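Long-range contacts in antifreeze protein type II (Clupea harengus, PDB 2PY2), which probably lowers the freezing point of herring body fluids by adsorbing to ice crystals, in a calcium-dependent manner and through a C-type lectin fold: residues A[92-97]-A[112-117]; A[58-63]-A[120-125]; A[50-55]-A[103-108]. One frame throughout, in Å; residues are numbered along the deposited sequence.

Interaction 1: A[92-97]-A[112-117]; sequences QPDTTL and WNDTPC. With CA (calcium ion), chain G.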
loop_
_atom_site.group_PDB
_atom_site.type_symbol
_atom_site.label_atom_id
_atom_site.label_comp_id
_atom_site.label_asym_id
_atom_site.label_seq_id
_atom_site.Cartn_x
_atom_site.Cartn_y
_atom_site.Cartn_z
ATOM N N GLN A 92 16.239 -0.428 -3.119
ATOM C CA GLN A 92 14.990 0.282 -3.405
ATOM C C GLN A 92 14.924 1.595 -2.639
ATOM O O GLN A 92 15.500 1.712 -1.557
ATOM C CB GLN A 92 13.805 -0.598 -3.010
ATOM C CG GLN A 92 13.801 -1.917 -3.744
ATOM C CD GLN A 92 13.625 -1.715 -5.219
ATOM O OE1 GLN A 92 12.616 -1.173 -5.644
ATOM N NE2 GLN A 92 14.604 -2.134 -6.011
ATOM N N PRO A 93 14.220 2.603 -3.189
ATOM C CA PRO A 93 13.508 2.544 -4.474
ATOM C C PRO A 93 14.401 2.947 -5.651
ATOM O O PRO A 93 15.419 3.616 -5.465
ATOM C CB PRO A 93 12.363 3.532 -4.267
ATOM C CG PRO A 93 13.029 4.612 -3.470
ATOM C CD PRO A 93 13.862 3.828 -2.449
ATOM N N ASP A 94 14.032 2.546 -6.862
ATOM C CA ASP A 94 14.828 2.920 -8.026
ATOM C C ASP A 94 14.561 4.377 -8.420
ATOM O O ASP A 94 15.436 5.051 -8.960
ATOM C CB ASP A 94 14.527 1.980 -9.194
ATOM C CG ASP A 94 15.068 0.579 -8.956
ATOM O OD1 ASP A 94 16.300 0.398 -8.972
ATOM O OD2 ASP A 94 14.266 -0.345 -8.741
ATOM N N THR A 95 13.352 4.848 -8.115
ATOM C CA THR A 95 12.881 6.214 -8.390
ATOM C C THR A 95 12.634 6.508 -9.869
ATOM O O THR A 95 12.374 7.659 -10.240
ATOM C CB THR A 95 13.821 7.326 -7.817
ATOM O OG1 THR A 95 14.991 7.453 -8.635
ATOM C CG2 THR A 95 14.237 7.002 -6.374
ATOM N N THR A 96 12.704 5.474 -10.705
ATOM C CA THR A 96 12.456 5.629 -12.137
ATOM C C THR A 96 10.959 5.845 -12.310
ATOM O O THR A 96 10.154 5.130 -11.708
ATOM C CB THR A 96 12.834 4.360 -12.922
ATOM O OG1 THR A 96 14.093 3.865 -12.462
ATOM C CG2 THR A 96 12.931 4.664 -14.406
ATOM N N LEU A 97 10.576 6.816 -13.133
ATOM C CA LEU A 97 9.157 7.083 -13.335
ATOM C C LEU A 97 8.414 5.893 -13.942
ATOM O O LEU A 97 7.187 5.821 -13.858
ATOM C CB LEU A 97 8.964 8.324 -14.216
ATOM C CG LEU A 97 9.435 9.651 -13.622
ATOM C CD1 LEU A 97 9.407 10.731 -14.698
ATOM C CD2 LEU A 97 8.547 10.034 -12.450
ATOM N N TRP A 112 9.333 -3.164 0.724
ATOM C CA TRP A 112 8.761 -2.327 -0.338
ATOM C C TRP A 112 9.648 -2.228 -1.564
ATOM O O TRP A 112 10.877 -2.196 -1.477
ATOM C CB TRP A 112 8.499 -0.906 0.151
ATOM C CG TRP A 112 7.537 -0.749 1.291
ATOM C CD1 TRP A 112 6.923 -1.733 2.007
ATOM C CD2 TRP A 112 7.144 0.488 1.885
ATOM N NE1 TRP A 112 6.172 -1.182 3.017
ATOM C CE2 TRP A 112 6.292 0.182 2.965
ATOM C CE3 TRP A 112 7.433 1.830 1.607
ATOM C CZ2 TRP A 112 5.726 1.173 3.776
ATOM C CZ3 TRP A 112 6.869 2.815 2.416
ATOM C CH2 TRP A 112 6.027 2.479 3.486
ATOM N N ASN A 113 9.000 -2.138 -2.717
ATOM C CA ASN A 113 9.695 -2.043 -3.981
ATOM C C ASN A 113 8.853 -1.134 -4.884
ATOM O O ASN A 113 7.638 -1.319 -4.950
ATOM C CB ASN A 113 9.779 -3.451 -4.564
ATOM C CG ASN A 113 10.636 -3.530 -5.784
ATOM O OD1 ASN A 113 10.438 -2.788 -6.741
ATOM N ND2 ASN A 113 11.596 -4.450 -5.770
ATOM N N ASP A 114 9.449 -0.133 -5.539
ATOM C CA ASP A 114 8.618 0.667 -6.441
ATOM C C ASP A 114 8.504 -0.158 -7.727
ATOM O O ASP A 114 9.484 -0.696 -8.222
ATOM C CB ASP A 114 9.157 2.113 -6.652
ATOM C CG ASP A 114 10.644 2.198 -7.005
ATOM O OD1 ASP A 114 11.408 1.248 -6.799
ATOM O OD2 ASP A 114 11.063 3.278 -7.474
ATOM N N THR A 115 7.292 -0.316 -8.242
ATOM C CA THR A 115 7.113 -1.168 -9.411
ATOM C C THR A 115 6.160 -0.566 -10.432
ATOM O O THR A 115 5.405 0.346 -10.120
ATOM C CB THR A 115 6.652 -2.616 -8.967
ATOM O OG1 THR A 115 5.297 -2.873 -9.345
ATOM C CG2 THR A 115 6.794 -2.781 -7.467
ATOM N N PRO A 116 6.222 -1.039 -11.683
ATOM C CA PRO A 116 5.335 -0.513 -12.726
ATOM C C PRO A 116 3.878 -0.577 -12.255
ATOM O O PRO A 116 3.386 -1.632 -11.862
ATOM C CB PRO A 116 5.621 -1.431 -13.909
ATOM C CG PRO A 116 7.071 -1.760 -13.716
ATOM C CD PRO A 116 7.163 -2.032 -12.239
ATOM N N CYS A 117 3.189 0.554 -12.302
ATOM C CA CYS A 117 1.812 0.611 -11.826
ATOM C C CYS A 117 0.834 -0.279 -12.578
ATOM O O CYS A 117 -0.261 -0.529 -12.084
ATOM C CB CYS A 117 1.304 2.051 -11.852
ATOM S SG CYS A 117 2.396 3.256 -11.024
HETATM CA CA CA G . 11.917 -0.792 -8.070
HETATM O O HOH W 1 12.103 -3.336 -8.764
#

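Interaction 2: A[58-63]-A[120-125]; sequences DLIPSW and LHSSIC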
loop_
_atom_site.group_PDB
_atom_site.type_symbol
_atom_site.label_atom_id
_atom_site.label_comp_id
_atom_site.label_asym_id
_atom_site.label_seq_id
_atom_site.Cartn_x
_atom_site.Cartn_y
_atom_site.Cartn_z
ATOM N N ASP A 58 1.185 -16.299 3.820
ATOM C CA ASP A 58 2.106 -16.189 2.689
ATOM C C ASP A 58 2.624 -14.773 2.498
ATOM O O ASP A 58 3.542 -14.551 1.712
ATOM C CB ASP A 58 1.420 -16.625 1.399
ATOM C CG ASP A 58 0.690 -17.927 1.549
ATOM O OD1 ASP A 58 0.194 -18.445 0.527
ATOM O OD2 ASP A 58 0.609 -18.432 2.693
ATOM N N LEU A 59 2.033 -13.820 3.216
ATOM C CA LEU A 59 2.434 -12.419 3.104
ATOM C C LEU A 59 2.460 -12.074 1.622
ATOM O O LEU A 59 3.517 -11.850 1.030
ATOM C CB LEU A 59 3.808 -12.200 3.733
ATOM C CG LEU A 59 3.873 -12.389 5.252
ATOM C CD1 LEU A 59 5.305 -12.154 5.731
ATOM C CD2 LEU A 59 2.922 -11.418 5.928
ATOM N N ILE A 60 1.266 -12.029 1.047
ATOM C CA ILE A 60 1.064 -11.764 -0.369
ATOM C C ILE A 60 1.414 -10.346 -0.810
ATOM O O ILE A 60 0.950 -9.372 -0.207
ATOM C CB ILE A 60 -0.408 -12.062 -0.742
ATOM C CG1 ILE A 60 -0.733 -13.521 -0.414
ATOM C CG2 ILE A 60 -0.649 -11.817 -2.226
ATOM C CD1 ILE A 60 -2.220 -13.833 -0.394
ATOM N N PRO A 61 2.253 -10.219 -1.857
ATOM C CA PRO A 61 2.679 -8.921 -2.413
ATOM C C PRO A 61 1.424 -8.090 -2.680
ATOM O O PRO A 61 0.482 -8.564 -3.326
ATOM C CB PRO A 61 3.392 -9.322 -3.693
ATOM C CG PRO A 61 4.039 -10.616 -3.307
ATOM C CD PRO A 61 2.920 -11.330 -2.562
ATOM N N SER A 62 1.414 -6.851 -2.199
ATOM C CA SER A 62 0.234 -6.006 -2.328
ATOM C C SER A 62 0.533 -4.530 -2.614
ATOM O O SER A 62 1.547 -3.997 -2.182
ATOM C CB SER A 62 -0.574 -6.078 -1.029
ATOM O OG SER A 62 -0.941 -7.411 -0.699
ATOM N N TRP A 63 -0.367 -3.887 -3.349
ATOM C CA TRP A 63 -0.238 -2.461 -3.642
ATOM C C TRP A 63 -0.611 -1.658 -2.398
ATOM O O TRP A 63 -1.539 -2.028 -1.673
ATOM C CB TRP A 63 -1.240 -2.041 -4.723
ATOM C CG TRP A 63 -0.902 -2.415 -6.106
ATOM C CD1 TRP A 63 -1.702 -3.070 -6.996
ATOM C CD2 TRP A 63 0.296 -2.088 -6.804
ATOM N NE1 TRP A 63 -1.073 -3.171 -8.207
ATOM C CE2 TRP A 63 0.155 -2.572 -8.121
ATOM C CE3 TRP A 63 1.477 -1.426 -6.446
ATOM C CZ2 TRP A 63 1.151 -2.415 -9.086
ATOM C CZ3 TRP A 63 2.469 -1.271 -7.408
ATOM C CH2 TRP A 63 2.296 -1.763 -8.711
ATOM N N LEU A 120 -0.460 -6.369 -12.000
ATOM C CA LEU A 120 -1.636 -6.761 -11.224
ATOM C C LEU A 120 -1.244 -7.324 -9.859
ATOM O O LEU A 120 -0.435 -8.240 -9.783
ATOM C CB LEU A 120 -2.441 -7.834 -11.972
ATOM C CG LEU A 120 -2.998 -7.511 -13.363
ATOM C CD1 LEU A 120 -3.763 -6.213 -13.311
ATOM C CD2 LEU A 120 -1.878 -7.408 -14.380
ATOM N N HIS A 121 -1.811 -6.766 -8.791
ATOM C CA HIS A 121 -1.552 -7.249 -7.438
ATOM C C HIS A 121 -2.753 -7.050 -6.526
ATOM O O HIS A 121 -3.679 -6.294 -6.840
ATOM C CB HIS A 121 -0.353 -6.529 -6.817
ATOM C CG HIS A 121 0.958 -6.904 -7.429
ATOM N ND1 HIS A 121 1.466 -8.182 -7.366
ATOM C CD2 HIS A 121 1.871 -6.167 -8.102
ATOM C CE1 HIS A 121 2.640 -8.217 -7.972
ATOM N NE2 HIS A 121 2.908 -7.008 -8.430
ATOM N N SER A 122 -2.738 -7.760 -5.403
ATOM C CA SER A 122 -3.776 -7.627 -4.402
ATOM C C SER A 122 -3.480 -6.260 -3.803
ATOM O O SER A 122 -2.493 -5.631 -4.179
ATOM C CB SER A 122 -3.615 -8.707 -3.337
ATOM O OG SER A 122 -3.704 -9.983 -3.932
ATOM N N SER A 123 -4.301 -5.792 -2.874
ATOM C CA SER A 123 -4.036 -4.478 -2.312
ATOM C C SER A 123 -4.570 -4.278 -0.906
ATOM O O SER A 123 -5.363 -5.076 -0.401
ATOM C CB SER A 123 -4.601 -3.397 -3.243
ATOM O OG SER A 123 -5.998 -3.564 -3.433
ATOM N N ILE A 124 -4.110 -3.205 -0.273
ATOM C CA ILE A 124 -4.535 -2.869 1.077
ATOM C C ILE A 124 -5.257 -1.535 1.025
ATOM O O ILE A 124 -4.690 -0.554 0.538
ATOM C CB ILE A 124 -3.337 -2.672 2.029
ATOM C CG1 ILE A 124 -2.312 -3.801 1.856
ATOM C CG2 ILE A 124 -3.845 -2.560 3.466
ATOM C CD1 ILE A 124 -2.847 -5.178 2.132
ATOM N N CYS A 125 -6.491 -1.491 1.522
ATOM C CA CYS A 125 -7.250 -0.242 1.553
ATOM C C CYS A 125 -7.366 0.219 3.004
ATOM O O CYS A 125 -7.358 -0.597 3.931
ATOM C CB CYS A 125 -8.676 -0.408 0.999
ATOM S SG CYS A 125 -8.910 -0.841 -0.767
HETATM O O HOH W 2 -0.289 -9.662 -5.519
#

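Interaction 3: A[50-55]-A[103-108]; sequences FVKELT and QMNVGI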
loop_
_atom_site.group_PDB
_atom_site.type_symbol
_atom_site.label_atom_id
_atom_site.label_comp_id
_atom_site.label_asym_id
_atom_site.label_seq_id
_atom_site.Cartn_x
_atom_site.Cartn_y
_atom_site.Cartn_z
ATOM N N PHE A 50 0.838 -4.818 11.451
ATOM C CA PHE A 50 -0.605 -5.019 11.465
ATOM C C PHE A 50 -1.131 -5.321 10.066
ATOM O O PHE A 50 -1.936 -6.232 9.879
ATOM C CB PHE A 50 -1.328 -3.783 12.002
ATOM C CG PHE A 50 -2.824 -3.917 11.986
ATOM C CD1 PHE A 50 -3.485 -4.586 13.011
ATOM C CD2 PHE A 50 -3.567 -3.428 10.916
ATOM C CE1 PHE A 50 -4.871 -4.772 12.971
ATOM C CE2 PHE A 50 -4.948 -3.608 10.862
ATOM C CZ PHE A 50 -5.601 -4.282 11.891
ATOM N N VAL A 51 -0.683 -4.552 9.079
ATOM C CA VAL A 51 -1.148 -4.782 7.720
ATOM C C VAL A 51 -0.620 -6.109 7.184
ATOM O O VAL A 51 -1.334 -6.822 6.481
ATOM C CB VAL A 51 -0.744 -3.622 6.778
ATOM C CG1 VAL A 51 -1.414 -2.336 7.230
ATOM C CG2 VAL A 51 0.748 -3.456 6.768
ATOM N N LYS A 52 0.619 -6.460 7.520
ATOM C CA LYS A 52 1.151 -7.736 7.060
ATOM C C LYS A 52 0.279 -8.878 7.574
ATOM O O LYS A 52 0.097 -9.877 6.893
ATOM C CB LYS A 52 2.596 -7.931 7.525
ATOM C CG LYS A 52 3.603 -7.166 6.680
ATOM C CD LYS A 52 5.035 -7.487 7.083
ATOM C CE LYS A 52 6.026 -6.829 6.131
ATOM N NZ LYS A 52 7.439 -7.085 6.547
ATOM N N GLU A 53 -0.274 -8.723 8.772
ATOM C CA GLU A 53 -1.125 -9.765 9.341
ATOM C C GLU A 53 -2.455 -9.903 8.603
ATOM O O GLU A 53 -3.216 -10.832 8.854
ATOM C CB GLU A 53 -1.374 -9.496 10.826
ATOM C CG GLU A 53 -0.109 -9.561 11.658
ATOM C CD GLU A 53 -0.345 -9.232 13.113
ATOM O OE1 GLU A 53 -0.934 -8.165 13.398
ATOM O OE2 GLU A 53 0.065 -10.042 13.970
ATOM N N LEU A 54 -2.734 -8.981 7.689
ATOM C CA LEU A 54 -3.967 -9.037 6.910
ATOM C C LEU A 54 -3.736 -9.725 5.568
ATOM O O LEU A 54 -4.694 -10.018 4.846
ATOM C CB LEU A 54 -4.498 -7.627 6.637
ATOM C CG LEU A 54 -4.962 -6.775 7.811
ATOM C CD1 LEU A 54 -5.510 -5.459 7.288
ATOM C CD2 LEU A 54 -6.028 -7.524 8.588
ATOM N N THR A 55 -2.472 -9.993 5.247
ATOM C CA THR A 55 -2.113 -10.591 3.965
ATOM C C THR A 55 -1.844 -12.102 3.944
ATOM O O THR A 55 -1.221 -12.611 3.014
ATOM C CB THR A 55 -0.900 -9.848 3.362
ATOM O OG1 THR A 55 0.254 -10.030 4.195
ATOM C CG2 THR A 55 -1.201 -8.361 3.283
ATOM N N GLN A 103 4.811 -1.204 -3.892
ATOM C CA GLN A 103 4.293 -2.546 -3.672
ATOM C C GLN A 103 4.950 -3.040 -2.383
ATOM O O GLN A 103 6.164 -2.892 -2.219
ATOM C CB GLN A 103 4.707 -3.477 -4.817
ATOM C CG GLN A 103 4.119 -4.865 -4.687
ATOM C CD GLN A 103 4.671 -5.854 -5.705
ATOM O OE1 GLN A 103 4.310 -7.022 -5.680
ATOM N NE2 GLN A 103 5.553 -5.392 -6.597
ATOM N N MET A 104 4.165 -3.612 -1.476
ATOM C CA MET A 104 4.728 -4.145 -0.229
ATOM C C MET A 104 4.756 -5.686 -0.273
ATOM O O MET A 104 4.245 -6.298 -1.218
ATOM C CB MET A 104 3.920 -3.667 0.987
ATOM C CG MET A 104 2.556 -4.326 1.164
ATOM S SD MET A 104 1.792 -3.873 2.749
ATOM C CE MET A 104 2.649 -5.043 3.874
ATOM N N ASN A 105 5.353 -6.313 0.747
ATOM C CA ASN A 105 5.456 -7.780 0.801
ATOM C C ASN A 105 6.193 -8.354 -0.408
ATOM O O ASN A 105 5.860 -9.436 -0.882
ATOM C CB ASN A 105 4.067 -8.427 0.859
ATOM C CG ASN A 105 3.532 -8.556 2.272
ATOM O OD1 ASN A 105 2.345 -8.849 2.475
ATOM N ND2 ASN A 105 4.400 -8.353 3.258
ATOM N N VAL A 106 7.190 -7.632 -0.897
ATOM C CA VAL A 106 7.937 -8.054 -2.074
ATOM C C VAL A 106 9.178 -8.858 -1.728
ATOM O O VAL A 106 9.918 -8.499 -0.809
ATOM C CB VAL A 106 8.369 -6.826 -2.908
ATOM C CG1 VAL A 106 9.066 -7.262 -4.196
ATOM C CG2 VAL A 106 7.146 -5.966 -3.209
ATOM N N GLY A 107 9.390 -9.945 -2.468
ATOM C CA GLY A 107 10.565 -10.778 -2.265
ATOM C C GLY A 107 10.627 -11.561 -0.969
ATOM O O GLY A 107 9.664 -11.603 -0.207
ATOM N N ILE A 108 11.772 -12.187 -0.709
ATOM C CA ILE A 108 11.916 -12.970 0.511
ATOM C C ILE A 108 11.963 -12.072 1.737
ATOM O O ILE A 108 11.631 -12.500 2.837
ATOM C CB ILE A 108 13.196 -13.843 0.489
ATOM C CG1 ILE A 108 14.442 -12.964 0.552
ATOM C CG2 ILE A 108 13.227 -14.680 -0.773
ATOM C CD1 ILE A 108 15.723 -13.763 0.686
#

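Interaction 1: A[92-97]-A[112-117]
Gln92 lays its carboxamide over that of Asn113, the two amide planes stacked and only 25° apart, and Gln92 OE1 and Asn113 OD1 both point to the same calcium. The 2.9 Å between Gln92 OE1 and Asn113 OD1 is therefore the spacing of two ligands of one metal. Asn113 binds the less closely, with OD1 2.8 Å from the calcium. In Gln92 a bend at chi2 (-64°) turns the amide toward the calcium and Asn113. The carboxylates of Asp94 and Asp114 belong to side chains crossing at about a right angle, yet their planes are nearly parallel; Asp94 OD2 and Asp114 OD1 each lie 2.5 Å from the ion.

Asp114 is gripped on both oxygens. Its OD1 accepts the backbone N of Asp94 at 2.9 Å on the syn side, and OD2 takes the backbone N of Thr95 at 2.8 Å through its syn lone pair, so the loop's own amides fix the rotation of the carboxylate. The main-chain O of Asp114 also binds the metal, at 2.4 Å; Glu99 and a water complete the shell. A cis peptide precedes Pro93, and Gln-Pro-Asp with a cis proline is the sequence associated with galactose-type sugar sites in C-type lectins, consistent with a site inherited from that family.

Residues 112-115 lie in the main sheet, paired antiparallel with strand 101-106, and Trp112 also bonds through its backbone to Asp87 and Cys89, while 92-97 belongs to the long loop leading into that strand and rests on Trp75 and Trp88 through Pro93.

Interaction 2: A[58-63]-A[120-125]
Trp63 and His121 bury more surface here than any other pair of residues, and their rings meet edge to face. The imidazole points its edge at the indole face, the planes 77° apart and the centroid of the five-membered ring of Trp63 lying 5.3 Å from that of His121. In addition, His121 CB lies over the same five-membered ring, 3.9 Å from its centroid and close to its normal, which makes a CH-pi contact. His121 thus applies its CB and its CD2 edge to one indole face; CD2 comes to 3.9 Å from Trp63 CZ2. With chi1 at -70°, the imidazole stands beside its own backbone N and leans across the indole. Further round, Trp25 meets Trp63 in a second edge-to-face pair.

A water ties the imidazole to the backbones. It lies in the plane of the His121 ring, 2.9 Å from ND1, donates to Pro61 O and accepts from Ser122 N. Ser62, next in buried surface, rests CB against Ile124 CD1 at 4.0 Å, while its OG turns back to bond to Ile60 O within its own segment.

The main chains join through Trp63, whose N donates to Ser122 O (2.9 Å) and whose O accepts from Ile124 N (3.2 Å). Bonds from one residue to both neighbours of Ser123 are the signature of parallel pairing. The touching parts run 90° apart, so the parallel pairing is confined to the neighbourhood of Trp63 and Ser123. Such a parallel pairing of strand 62-64 with the C-terminal strand, in an otherwise antiparallel sheet, is characteristic of the C-type lectin fold.

Interaction 3: A[50-55]-A[103-108]
Met104 reaches Val51 and Lys52 through a chi1 of 73°, which sets CG between the backbone N and the carbonyl carbon, and through a bend at chi3 (-81°) that swings CE round to them. The methyl group carries the apolar half of the contact: CE lies 3.8 Å from Val51 CG2 and 3.6 Å from Lys52 CG. The Met104 side chain crosses both obliquely, and CE rests against two residues adjacent in sequence.

Lys52 is extended beyond CG, and this brings its methylene chain, as far as CE, across the amide end of Asn105. Its ammonium group finds a partner beyond the contact, the main-chain O of Lys110. The side chains of Thr55 and Asn105 approach each other from opposite directions. Thr55 OG1 is held by a bond of 2.7 Å to Lys52 O, which also accepts Thr55 N at 3.1 Å; the Thr55 N bond closes the type I turn from Lys52 to Thr55, and the OG1 bond holds the hydroxyl on the side where Asn105 lies.

Asn105 has positive backbone angles (phi 58°) and, together with Val106, faces Cys111 in a G1 beta bulge. The contact therefore joins residues 51-55, at and just after helix 45-52, to the bulge in strand 101-106, with Trp112 of strand 111-115 and Ile64 of strand 62-64 packed round Met104, and Phe16 of strand 14-20 beside Val51.

Overall arrangement
All three contacts reach the same sheet; interaction 1 is at the metal and the other two lie together, away from it. Interaction 1 holds four of the five calcium-binding residues; in interaction 2 the Trp63 side chain is about 9 Å from the ion, and in interaction 3 that of Met104 is about 12 Å from it. Interactions 2 and 3 are neighbours, their centres about 7 Å apart, probably bonded through Ser62 O and Met104 N at 2.7 Å. The centre of interaction 1 lies about 15 Å from that of interaction 2 and about 16 Å from that of interaction 3. It meets the former where Thr115 OG1 comes to 3.3 Å from Trp63 CH2, and the latter through a probable hydrogen bond of Asn113 N to Gln103 O (3.0 Å).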